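Local coordinates for butyrophilin subfamily 1 member A1 (Bos taurus, PDB 4HH8), which may serve as a membrane receptor in the secretion of milk-fat droplets and probably inhibits the proliferation of activated T cells, this chain being its extracellular pair of immunoglobulin-like domains, at residues P21-A26 against H124-A129. The protein carries 1 engineered substitution. Numbering follows the deposited sequence.
Sequences PEPILA and HLKVAA. Unlike the reference sequence in segment 21-26: Pro21 (reference Gln).
Leu125 has CG anti to the backbone N (chi1 -176°), and its second torsion brings CD1 against strand 24-27, close to the O of Ile24, 3.7 Å from the CB of Ala26 and near the CB of Ile24. On the other face, Lys126 has CG beside its backbone N (chi1 -74°), and this methylene packs on the CB of Pro23 at 3.5 Å; the bend at chi2 then carries the rest of the chain away. Leu25 and Lys126 cross obliquely on this same face, the CD1 of Leu25 coming to 4.1 Å from the CB of Lys126, and the CB of Ala128 lies beyond.

Between these two layers of side chains, strands 24-27 and 117-128 run parallel and share four hydrogen bonds. The backbone N of Ile24 gives to the O of His124, the N of Lys126 to the O of Ile24 (172° at the hydrogen), the N of Ala26 to the O of Lys126, and the N of Ala128 to the O of Ala26 at 2.9 Å. Ile24 and Ala26 thus use both N and O toward the partner strand, the usual parallel pattern. One water extends the ladder ahead of the first residue of strand 24-27, donating to the O of Glu22 at 2.7 Å and accepting from the N of His124.

On the face of Leu125 and Ala26, both buried, Ile24 touches Pro35 and the other two touch Ala32, all of strand 32-39, while Leu25 and Ala128 meet Leu210 and Leu211 of the second domain. Parallel pairing of an N-terminal edge strand with the last strand is the A'-G pairing of a V-set immunoglobulin domain.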
loop_
_atom_site.group_PDB
_atom_site.type_symbol
_atom_site.label_atom_id
_atom_site.label_comp_id
_atom_site.label_asym_id
_atom_site.label_seq_id
_atom_site.Cartn_x
_atom_site.Cartn_y
_atom_site.Cartn_z
ATOM N N PRO A 21 -3.712 -15.675 -5.185
ATOM C CA PRO A 21 -2.314 -15.999 -5.562
ATOM C C PRO A 21 -1.331 -14.964 -5.020
ATOM O O PRO A 21 -0.239 -15.317 -4.536
ATOM C CB PRO A 21 -2.319 -15.900 -7.098
ATOM C CG PRO A 21 -3.752 -16.040 -7.512
ATOM C CD PRO A 21 -4.617 -15.625 -6.356
ATOM N N GLU A 22 -1.730 -13.692 -5.107
ATOM C CA GLU A 22 -0.850 -12.591 -4.729
ATOM C C GLU A 22 -1.444 -11.517 -3.794
ATOM O O GLU A 22 -2.639 -11.522 -3.539
ATOM C CB GLU A 22 -0.248 -11.998 -5.984
ATOM C CG GLU A 22 1.190 -12.441 -6.099
ATOM C CD GLU A 22 1.564 -13.004 -7.451
ATOM O OE1 GLU A 22 1.377 -12.302 -8.482
ATOM O OE2 GLU A 22 2.094 -14.143 -7.463
ATOM N N PRO A 23 -0.599 -10.616 -3.251
ATOM C CA PRO A 23 -1.113 -9.493 -2.445
ATOM C C PRO A 23 -2.142 -8.695 -3.215
ATOM O O PRO A 23 -2.061 -8.630 -4.442
ATOM C CB PRO A 23 0.134 -8.634 -2.219
ATOM C CG PRO A 23 1.289 -9.643 -2.221
ATOM C CD PRO A 23 0.885 -10.656 -3.265
ATOM N N ILE A 24 -3.127 -8.131 -2.512
ATOM C CA ILE A 24 -4.039 -7.163 -3.121
ATOM C C ILE A 24 -3.419 -5.796 -3.004
ATOM O O ILE A 24 -2.982 -5.389 -1.922
ATOM C CB ILE A 24 -5.444 -7.109 -2.453
ATOM C CG1 ILE A 24 -6.063 -8.514 -2.366
ATOM C CG2 ILE A 24 -6.390 -6.128 -3.239
ATOM C CD1 ILE A 24 -6.311 -9.177 -3.718
ATOM N N LEU A 25 -3.396 -5.079 -4.118
ATOM C CA LEU A 25 -2.798 -3.748 -4.150
ATOM C C LEU A 25 -3.898 -2.724 -4.015
ATOM O O LEU A 25 -4.856 -2.764 -4.778
ATOM C CB LEU A 25 -2.075 -3.557 -5.476
ATOM C CG LEU A 25 -1.078 -2.405 -5.658
ATOM C CD1 LEU A 25 -0.266 -2.165 -4.397
ATOM C CD2 LEU A 25 -0.154 -2.672 -6.865
ATOM N N ALA A 26 -3.762 -1.804 -3.064
ATOM C CA ALA A 26 -4.794 -0.797 -2.807
ATOM C C ALA A 26 -4.215 0.622 -2.606
ATOM O O ALA A 26 -3.315 0.819 -1.792
ATOM C CB ALA A 26 -5.592 -1.201 -1.594
ATOM N N HIS A 124 -3.130 -10.774 1.688
ATOM C CA HIS A 124 -2.209 -9.714 2.024
ATOM C C HIS A 124 -2.766 -8.495 1.367
ATOM O O HIS A 124 -3.039 -8.528 0.185
ATOM C CB HIS A 124 -0.780 -9.998 1.530
ATOM C CG HIS A 124 -0.153 -11.208 2.156
ATOM N ND1 HIS A 124 0.366 -11.206 3.440
ATOM C CD2 HIS A 124 0.038 -12.465 1.675
ATOM C CE1 HIS A 124 0.858 -12.403 3.717
ATOM N NE2 HIS A 124 0.666 -13.188 2.665
ATOM N N LEU A 125 -3.013 -7.446 2.153
ATOM C CA LEU A 125 -3.301 -6.135 1.587
ATOM C C LEU A 125 -2.020 -5.316 1.501
ATOM O O LEU A 125 -1.304 -5.170 2.475
ATOM C CB LEU A 125 -4.334 -5.397 2.435
ATOM C CG LEU A 125 -4.718 -4.055 1.815
ATOM C CD1 LEU A 125 -5.270 -4.245 0.402
ATOM C CD2 LEU A 125 -5.698 -3.333 2.703
ATOM N N LYS A 126 -1.704 -4.808 0.324
ATOM C CA LYS A 126 -0.548 -3.922 0.172
ATOM C C LYS A 126 -1.044 -2.555 -0.182
ATOM O O LYS A 126 -1.584 -2.395 -1.241
ATOM C CB LYS A 126 0.377 -4.393 -0.966
ATOM C CG LYS A 126 1.214 -5.639 -0.658
ATOM C CD LYS A 126 2.312 -5.343 0.301
ATOM C CE LYS A 126 3.320 -6.440 0.283
ATOM N NZ LYS A 126 4.362 -6.042 1.232
ATOM N N VAL A 127 -0.791 -1.561 0.667
ATOM C CA VAL A 127 -1.304 -0.224 0.436
ATOM C C VAL A 127 -0.210 0.639 -0.155
ATOM O O VAL A 127 0.957 0.476 0.202
ATOM C CB VAL A 127 -1.858 0.453 1.728
ATOM C CG1 VAL A 127 -2.336 1.838 1.385
ATOM C CG2 VAL A 127 -2.968 -0.418 2.380
ATOM N N ALA A 128 -0.592 1.543 -1.044
ATOM C CA ALA A 128 0.341 2.421 -1.697
ATOM C C ALA A 128 -0.229 3.839 -1.811
ATOM O O ALA A 128 -1.433 4.031 -1.933
ATOM C CB ALA A 128 0.687 1.888 -3.083
ATOM N N ALA A 129 0.637 4.834 -1.722
ATOM C CA ALA A 129 0.237 6.186 -2.069
ATOM C C ALA A 129 1.334 6.738 -2.894
ATOM O O ALA A 129 2.512 6.490 -2.630
ATOM C CB ALA A 129 0.042 7.034 -0.845
HETATM O O HOH W 1 -2.837 -12.023 -0.896
#